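Predicted component of a thermophile-specific DNA repair system, contains a RAMP domain (Methanopyrus kandleri, PDB 4N0L) is the type III-A CRISPR-associated RAMP protein Csm3, which has an RRM-like fold, binds RNA and probably acts as an endonuclease in antiviral defence. Local coordinates at residues Pro179-Tyr182 with Thr183-Val187; Tyr244-Ser247 with Ser248-Leu251; Cys276-Thr280 with Gly281-Asp285; Leu64-Met67 with Lys68-Ile72. All blocks are in the same frame, centred on the assembly; numbering follows the deposited sequence.

One principle runs through the four contacts: neighbours three to five residues apart accompany the start, the course or the end of a helix or strand. Contact 2 is the buried one, mid-helix, where a serine hydroxyl returns to the backbone and apolar chains face the sheet. Contact 4 ends helix 51-69 with a Schellman motif and an arginine over a tryptophan; it touches contact 2 through Trp-66 against Tyr-244 and Ala-65 against Leu-251, joining two helices near the zinc site. Contact 1, partly buried, starts helix 181-191 with two threonines whose hydroxyls lie close together and also reach outside the helix. Contact 3 lies at the surface, where strand 268-278 gives way to a short 3-10 segment carrying Trp-282 and Tyr-283.

Contact 1. Residues Pro179-Tyr182 with Thr183-Val187; sequences PTTY and TVNDV
Tyr-182 and Asp-186, one helical turn apart, run side by side and point the same way, with the tyrosine ring and the carboxylate inclined by 42°. Asp-186 OD1 comes within 3.5 Å of Tyr-182 CE1, while its other oxygen, OD2, forms a salt bridge with Arg-190 a further turn on. Tyr-182 also meets Val-187, whose CG2 branch comes obliquely to within 3.5 Å of Tyr-182 CE2. CG of the tyrosine stands opposite the backbone N about the first side-chain bond (chi1 164°), which sends the ring along the helix toward both residues.

Thr-180 occupies the N-cap of helix 181-191, whose start meets strand 223-231 of the antiparallel sheet of the RRM-like fold, Pro-179 touching Phe-224 and Tyr-182 touching Arg-223. The side chains of Thr-180 and Thr-183 cross nearly at right angles, bringing Thr-180 OG1 to 3.1 Å from Thr-183 OG1. Each hydroxyl has a further partner: Thr-180 OG1 bonds to Thr-306 OG1, and Thr-183 OG1 to the backbone N of Arg-223, so the first turn is tied to its surroundings. Ahead of the cap, Pro-179 CB rests 3.8 Å from the Thr-183 CG2 methyl.

Thr-181 and Asn-185 also lie alongside each other, the methyl CG2 of the threonine facing ND2 at 3.5 Å. The backbone widens at Tyr-182: Tyr-182 O accepts from Asp-186 N at 2.8 Å and, more weakly, from Val-187 N at 3.3 Å, the latter closing a pi-type turn.

Contact 2. Residues Tyr244-Ser247 with Ser248-Leu251; sequences YLMS and SLKL
Ser-248 folds its hydroxyl back over the preceding turn, where OG donates to Leu-245 O at 2.6 Å. Its first torsion (chi1 72°) sets OG between the backbone N and the carbonyl carbon, the rotation that lets it reach this carbonyl. The donor is tilted 21° from the carbonyl plane, and Leu-249 N supplies a second bond to the same oxygen at 3.2 Å, so two donors, with a weak third in Ser-248 N, converge on Leu-245 O. The Leu-245 methyl CD1 lies beside the hydroxyl, 4.1 Å from Ser-248 OG. A buried polar group is thereby satisfied within its own helix, on a side where Ala-58 and Phe-62 of helix 51-69 press against Ser-248.

On another side, Met-246 SD approaches Leu-249 CD1 at 4.4 Å, a loose apolar contact. Both residues meet strand 268-278, Met-246 at Ile-272 and Leu-275, Leu-249 at Phe-270. Further along, Leu-251 curls over the carbonyl of Ser-247, its CG 3.3 Å from Ser-247 O, which also accepts the backbone N of Leu-251 at 2.9 Å. Such sidedness is typical of a long helix laid against the beta sheet of an RRM-like fold, here helix 238-255 between strand 268-278 and helix 51-69.

Contact 3. Residues Cys276-Thr280 with Gly281-Asp285; sequences CARST and GWYLD
Where strand 268-278 leaves the antiparallel sheet, the chain turns into a short 3-10 segment, and Arg-278 reaches from the strand over the indole of Trp-282. Its CG stands above the six-membered ring, 4.2 Å from the centroid and 20° off the normal, a CH-pi contact displaced toward the rim. CD comes closer to the ring atoms, 3.5 Å from Trp-282 CZ3. A bend at chi3 (-73°) then leads the guanidinium onward, its plane 38° from that of the indole, and NH1 is bonded to the carbonyl of Arg-315.

Sheet and turn are coupled at this point, for Arg-278 still pairs through its backbone with Thr-7 of the neighbouring strand 7-16 while its side chain lies over the indole. The chain turns at Thr-280 and Gly-281, and Ser-279 holds the turn from before it: Trp-282 N is bonded weakly to both Ser-279 O, at 3.1 Å, and Ser-279 OG, at 3.3 Å. The same hydroxyl also bonds to Glu-317. Tyr-283 N donates to Thr-280 O at 3.2 Å, approaching from above the carbonyl plane. The Tyr-283 ring turns its edge to Ser-279 O, with CD2 3.1 Å away, while Trp-282 CE3 lies over the centre of one face of the Tyr-283 ring.

Contact 4. Residues Leu64-Met67 with Lys68-Ile72; sequences LAWM and KSREI
The striking feature is the arginine laid over a tryptophan at the very end of a helix: Arg-70 NE sits above one face of the Trp-66 indole, offset toward the rim, only 3.1 Å from Trp-66 CZ2. The two side chains run alongside each other in the same direction. Arg-70 CD makes a CH-pi contact with the six-membered ring, 4.2 Å from its centroid, and the guanidinium is inclined 49° to the indole rather than stacked flat upon it. An extended stretch from CG to NE (chi3 165°) lets the arginine span the ring. Trp-66 is itself held by a bond from NE1 to the carbonyl of Trp-109 and by an edge-to-face meeting with Tyr-244.

Behind this pair the helix closes with a Schellman motif. Glu-71 has positive phi, its N bonds to Lys-68 O at 2.9 Å, and Ile-72 N reaches back to Met-67 O at 3.0 Å in a nearly straight bond (171°). The reversal brings Ile-72 CB within 4.1 Å of Met-67 CG, an apolar contact across the motif. Ser-69 OG donates to Trp-66 O at 2.9 Å from above the carbonyl plane, occupying a carbonyl of the last turn that Arg-70 N reaches only weakly.

The side chain of Trp-66 lies about 7 Å from the zinc ion held by His-86, Cys-88, Cys-115 and Cys-118. With NH1 bonded weakly to Pro-108 O and Glu-111 a long, weak ionic partner, the CH-pi contact probably helps keep the arginine along the indole.

Contact 1. Residues Pro179-Tyr182 with Thr183-Val187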
# COMPACT_ATOMS: atom_id res chain seq x y z
N PRO A 179 11.87 -4.35 -13.92
CA PRO A 179 12.78 -5.47 -13.69
C PRO A 179 14.20 -5.00 -13.39
O PRO A 179 14.67 -4.04 -13.99
CB PRO A 179 12.72 -6.26 -15.00
CG PRO A 179 12.23 -5.28 -16.02
CD PRO A 179 11.32 -4.35 -15.29
N THR A 180 14.86 -5.67 -12.44
CA THR A 180 16.23 -5.33 -12.08
C THR A 180 17.18 -5.77 -13.19
O THR A 180 16.81 -6.58 -14.04
CB THR A 180 16.65 -5.98 -10.75
OG1 THR A 180 16.72 -7.40 -10.91
CG2 THR A 180 15.65 -5.64 -9.65
N THR A 181 18.40 -5.23 -13.18
CA THR A 181 19.42 -5.60 -14.16
C THR A 181 19.66 -7.11 -14.15
O THR A 181 19.79 -7.73 -15.21
CB THR A 181 20.74 -4.87 -13.90
OG1 THR A 181 20.56 -3.46 -14.11
CG2 THR A 181 21.84 -5.37 -14.82
N TYR A 182 19.70 -7.69 -12.96
CA TYR A 182 19.82 -9.14 -12.80
C TYR A 182 18.68 -9.87 -13.51
O TYR A 182 18.88 -10.90 -14.15
CB TYR A 182 19.85 -9.53 -11.32
CG TYR A 182 19.57 -10.99 -11.06
CD1 TYR A 182 20.57 -11.95 -11.23
CD2 TYR A 182 18.32 -11.43 -10.64
CE1 TYR A 182 20.33 -13.29 -10.99
CE2 TYR A 182 18.07 -12.76 -10.39
CZ TYR A 182 19.08 -13.69 -10.57
OH TYR A 182 18.84 -15.03 -10.33
N THR A 183 17.47 -9.33 -13.39
CA THR A 183 16.30 -9.95 -13.99
C THR A 183 16.38 -9.91 -15.52
O THR A 183 16.00 -10.87 -16.19
CB THR A 183 15.00 -9.26 -13.50
OG1 THR A 183 14.83 -9.52 -12.10
CG2 THR A 183 13.79 -9.79 -14.25
N VAL A 184 16.90 -8.81 -16.06
CA VAL A 184 17.04 -8.66 -17.50
C VAL A 184 18.22 -9.47 -18.06
O VAL A 184 18.08 -10.17 -19.06
CB VAL A 184 17.23 -7.18 -17.89
CG1 VAL A 184 17.49 -7.05 -19.39
CG2 VAL A 184 16.01 -6.37 -17.49
N ASN A 185 19.37 -9.37 -17.40
CA ASN A 185 20.59 -10.01 -17.87
C ASN A 185 20.66 -11.51 -17.58
O ASN A 185 21.35 -12.25 -18.28
CB ASN A 185 21.82 -9.33 -17.25
CG ASN A 185 22.06 -7.94 -17.81
OD1 ASN A 185 21.27 -7.44 -18.62
ND2 ASN A 185 23.15 -7.31 -17.39
N ASP A 186 19.95 -11.96 -16.55
CA ASP A 186 20.05 -13.35 -16.12
C ASP A 186 18.73 -14.11 -16.27
O ASP A 186 18.65 -15.05 -17.06
CB ASP A 186 20.54 -13.42 -14.67
CG ASP A 186 20.77 -14.84 -14.19
OD1 ASP A 186 21.84 -15.10 -13.60
OD2 ASP A 186 19.88 -15.70 -14.39
N VAL A 187 17.71 -13.71 -15.51
CA VAL A 187 16.45 -14.44 -15.50
C VAL A 187 15.75 -14.43 -16.86
O VAL A 187 15.35 -15.47 -17.37
CB VAL A 187 15.48 -13.86 -14.45
CG1 VAL A 187 14.17 -14.64 -14.46
CG2 VAL A 187 16.11 -13.92 -13.07

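Contact 2. Residues Tyr244-Ser247 with Ser248-Leu251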
# COMPACT_ATOMS: atom_id res chain seq x y z
N TYR A 244 0.13 -1.56 9.36
CA TYR A 244 -0.93 -1.81 8.40
C TYR A 244 -0.41 -1.80 6.97
O TYR A 244 -0.88 -2.57 6.13
CB TYR A 244 -2.05 -0.77 8.58
CG TYR A 244 -2.75 -0.89 9.92
CD1 TYR A 244 -3.02 -2.13 10.47
CD2 TYR A 244 -3.14 0.24 10.62
CE1 TYR A 244 -3.66 -2.25 11.69
CE2 TYR A 244 -3.77 0.14 11.85
CZ TYR A 244 -4.03 -1.11 12.38
OH TYR A 244 -4.66 -1.23 13.59
N LEU A 245 0.56 -0.94 6.69
CA LEU A 245 1.20 -0.92 5.38
C LEU A 245 1.90 -2.26 5.10
O LEU A 245 1.70 -2.86 4.04
CB LEU A 245 2.21 0.23 5.28
CG LEU A 245 3.03 0.26 3.99
CD1 LEU A 245 2.11 0.35 2.77
CD2 LEU A 245 4.02 1.42 4.00
N MET A 246 2.70 -2.71 6.05
CA MET A 246 3.36 -4.01 5.96
C MET A 246 2.33 -5.12 5.83
O MET A 246 2.49 -6.04 5.02
CB MET A 246 4.25 -4.26 7.18
CG MET A 246 5.52 -3.43 7.24
SD MET A 246 6.60 -3.67 5.82
CE MET A 246 7.97 -2.60 6.26
N SER A 247 1.28 -5.04 6.65
CA SER A 247 0.21 -6.04 6.63
C SER A 247 -0.44 -6.14 5.25
O SER A 247 -0.77 -7.24 4.80
CB SER A 247 -0.85 -5.70 7.67
OG SER A 247 -0.29 -5.65 8.97
N SER A 248 -0.61 -5.00 4.59
CA SER A 248 -1.24 -4.99 3.28
C SER A 248 -0.33 -5.69 2.27
O SER A 248 -0.81 -6.40 1.38
CB SER A 248 -1.55 -3.56 2.84
OG SER A 248 -0.38 -2.84 2.49
N LEU A 249 0.98 -5.53 2.43
CA LEU A 249 1.95 -6.20 1.57
C LEU A 249 1.95 -7.71 1.83
O LEU A 249 2.09 -8.50 0.90
CB LEU A 249 3.35 -5.62 1.78
CG LEU A 249 3.51 -4.13 1.46
CD1 LEU A 249 4.93 -3.66 1.73
CD2 LEU A 249 3.11 -3.85 0.02
N LYS A 250 1.79 -8.08 3.09
CA LYS A 250 1.66 -9.49 3.47
C LYS A 250 0.43 -10.11 2.81
O LYS A 250 0.47 -11.26 2.35
CB LYS A 250 1.57 -9.61 5.00
CG LYS A 250 0.96 -10.90 5.52
CD LYS A 250 1.85 -12.10 5.24
CE LYS A 250 1.33 -13.34 5.94
NZ LYS A 250 2.10 -14.56 5.56
N LEU A 251 -0.66 -9.34 2.75
CA LEU A 251 -1.89 -9.79 2.11
C LEU A 251 -1.70 -9.98 0.61
O LEU A 251 -2.24 -10.92 0.02
CB LEU A 251 -3.01 -8.79 2.37
CG LEU A 251 -3.51 -8.71 3.81
CD1 LEU A 251 -4.40 -7.50 3.99
CD2 LEU A 251 -4.24 -9.99 4.20

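Contact 3. Residues Cys276-Thr280 with Gly281-Asp285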
# COMPACT_ATOMS: atom_id res chain seq x y z
N CYS A 276 14.23 3.60 5.18
CA CYS A 276 15.07 4.79 5.10
C CYS A 276 14.29 6.06 5.44
O CYS A 276 13.37 6.44 4.72
CB CYS A 276 15.69 4.90 3.71
SG CYS A 276 16.57 3.41 3.17
N ALA A 277 14.68 6.70 6.53
CA ALA A 277 13.91 7.81 7.08
C ALA A 277 14.58 9.17 6.89
O ALA A 277 15.79 9.32 7.06
CB ALA A 277 13.64 7.58 8.56
N ARG A 278 13.77 10.17 6.52
CA ARG A 278 14.22 11.56 6.48
C ARG A 278 13.18 12.46 7.13
O ARG A 278 12.05 12.56 6.66
CB ARG A 278 14.50 12.01 5.05
CG ARG A 278 15.65 11.27 4.39
CD ARG A 278 15.95 11.77 2.99
NE ARG A 278 14.95 11.36 2.00
CZ ARG A 278 15.21 11.22 0.70
NH1 ARG A 278 16.43 11.44 0.24
NH2 ARG A 278 14.25 10.85 -0.13
N SER A 279 13.56 13.11 8.23
CA SER A 279 12.68 14.05 8.92
C SER A 279 12.82 15.44 8.33
O SER A 279 13.82 15.75 7.69
CB SER A 279 12.97 14.08 10.42
OG SER A 279 14.13 14.85 10.70
N THR A 280 11.81 16.28 8.55
CA THR A 280 11.80 17.65 8.04
C THR A 280 13.01 18.44 8.54
O THR A 280 13.67 19.14 7.77
CB THR A 280 10.51 18.40 8.45
OG1 THR A 280 9.37 17.69 7.96
CG2 THR A 280 10.51 19.82 7.90
N GLY A 281 13.30 18.30 9.83
CA GLY A 281 14.46 18.93 10.45
C GLY A 281 15.78 18.60 9.78
O GLY A 281 16.65 19.47 9.64
N TRP A 282 15.94 17.34 9.39
CA TRP A 282 17.17 16.85 8.79
C TRP A 282 17.56 17.62 7.53
O TRP A 282 18.74 17.77 7.23
CB TRP A 282 17.05 15.35 8.49
CG TRP A 282 18.14 14.79 7.61
CD1 TRP A 282 19.33 14.28 8.02
CD2 TRP A 282 18.11 14.67 6.19
NE1 TRP A 282 20.06 13.86 6.94
CE2 TRP A 282 19.34 14.08 5.80
CE3 TRP A 282 17.18 15.00 5.20
CZ2 TRP A 282 19.65 13.82 4.47
CZ3 TRP A 282 17.50 14.74 3.88
CH2 TRP A 282 18.72 14.15 3.52
N TYR A 283 16.56 18.09 6.79
CA TYR A 283 16.80 18.87 5.57
C TYR A 283 17.60 20.15 5.83
O TYR A 283 18.15 20.75 4.90
CB TYR A 283 15.47 19.21 4.89
CG TYR A 283 14.82 18.04 4.20
CD1 TYR A 283 15.06 17.78 2.85
CD2 TYR A 283 13.98 17.18 4.89
CE1 TYR A 283 14.47 16.71 2.22
CE2 TYR A 283 13.38 16.10 4.26
CZ TYR A 283 13.63 15.87 2.92
OH TYR A 283 13.04 14.79 2.30
N LEU A 284 17.67 20.56 7.09
CA LEU A 284 18.43 21.74 7.49
C LEU A 284 19.91 21.39 7.62
O LEU A 284 20.78 22.22 7.39
CB LEU A 284 17.90 22.32 8.80
CG LEU A 284 16.54 23.02 8.72
CD1 LEU A 284 15.94 23.19 10.10
CD2 LEU A 284 16.66 24.36 8.00
N ASP A 285 20.18 20.14 8.00
CA ASP A 285 21.55 19.65 8.08
C ASP A 285 21.65 18.26 7.46
O ASP A 285 21.70 17.25 8.18
CB ASP A 285 22.02 19.62 9.54
CG ASP A 285 23.51 19.34 9.66
OD1 ASP A 285 24.27 19.74 8.75
OD2 ASP A 285 23.91 18.71 10.66

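Contact 4. Residues Leu64-Met67 with Lys68-Ile72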
# COMPACT_ATOMS: atom_id res chain seq x y z
N LEU A 64 -10.57 -5.06 3.01
CA LEU A 64 -11.32 -6.28 3.27
C LEU A 64 -10.86 -6.95 4.57
O LEU A 64 -11.69 -7.38 5.38
CB LEU A 64 -11.17 -7.27 2.11
CG LEU A 64 -11.94 -6.92 0.84
CD1 LEU A 64 -11.67 -7.95 -0.24
CD2 LEU A 64 -13.44 -6.82 1.13
N ALA A 65 -9.55 -7.04 4.75
CA ALA A 65 -8.98 -7.64 5.95
C ALA A 65 -9.34 -6.83 7.18
O ALA A 65 -9.65 -7.39 8.23
CB ALA A 65 -7.48 -7.78 5.82
N TRP A 66 -9.30 -5.51 7.05
CA TRP A 66 -9.66 -4.61 8.14
C TRP A 66 -11.12 -4.81 8.52
O TRP A 66 -11.45 -4.91 9.71
CB TRP A 66 -9.41 -3.15 7.73
CG TRP A 66 -9.65 -2.16 8.83
CD1 TRP A 66 -10.62 -1.20 8.88
CD2 TRP A 66 -8.90 -2.02 10.05
NE1 TRP A 66 -10.52 -0.47 10.04
CE2 TRP A 66 -9.47 -0.96 10.77
CE3 TRP A 66 -7.79 -2.69 10.59
CZ2 TRP A 66 -8.98 -0.55 12.01
CZ3 TRP A 66 -7.31 -2.28 11.82
CH2 TRP A 66 -7.90 -1.23 12.52
N MET A 67 -11.98 -4.87 7.51
CA MET A 67 -13.41 -5.08 7.71
C MET A 67 -13.69 -6.38 8.47
O MET A 67 -14.40 -6.38 9.47
CB MET A 67 -14.14 -5.10 6.36
CG MET A 67 -15.64 -5.32 6.45
SD MET A 67 -16.40 -5.67 4.85
CE MET A 67 -15.87 -7.36 4.57
N LYS A 68 -13.13 -7.48 7.98
CA LYS A 68 -13.36 -8.79 8.59
C LYS A 68 -12.73 -8.95 9.97
O LYS A 68 -13.29 -9.61 10.84
CB LYS A 68 -12.87 -9.90 7.66
CG LYS A 68 -13.90 -10.31 6.61
CD LYS A 68 -13.27 -10.62 5.26
CE LYS A 68 -14.35 -10.89 4.22
NZ LYS A 68 -13.82 -10.88 2.83
N SER A 69 -11.56 -8.35 10.16
CA SER A 69 -10.85 -8.46 11.44
C SER A 69 -11.64 -7.81 12.58
O SER A 69 -11.48 -8.17 13.74
CB SER A 69 -9.47 -7.82 11.35
OG SER A 69 -9.56 -6.41 11.23
N ARG A 70 -12.49 -6.85 12.23
CA ARG A 70 -13.34 -6.18 13.21
C ARG A 70 -14.78 -6.66 13.11
O ARG A 70 -15.67 -6.11 13.76
CB ARG A 70 -13.27 -4.66 13.04
CG ARG A 70 -11.98 -4.05 13.54
CD ARG A 70 -11.92 -2.57 13.25
NE ARG A 70 -10.87 -1.91 14.01
CZ ARG A 70 -11.06 -1.29 15.17
NH1 ARG A 70 -12.27 -1.24 15.71
NH2 ARG A 70 -10.04 -0.72 15.79
N GLU A 71 -14.99 -7.70 12.30
CA GLU A 71 -16.31 -8.29 12.08
C GLU A 71 -17.37 -7.23 11.77
O GLU A 71 -18.42 -7.18 12.41
CB GLU A 71 -16.73 -9.11 13.31
CG GLU A 71 -15.74 -10.20 13.67
CD GLU A 71 -16.16 -10.99 14.90
OE1 GLU A 71 -16.13 -10.42 16.01
OE2 GLU A 71 -16.50 -12.18 14.75
N ILE A 72 -17.08 -6.40 10.78
CA ILE A 72 -18.00 -5.36 10.35
C ILE A 72 -18.78 -5.83 9.13
O ILE A 72 -18.18 -6.27 8.14
CB ILE A 72 -17.26 -4.05 10.01
CG1 ILE A 72 -16.42 -3.60 11.21
CG2 ILE A 72 -18.24 -2.97 9.58
CD1 ILE A 72 -15.52 -2.43 10.90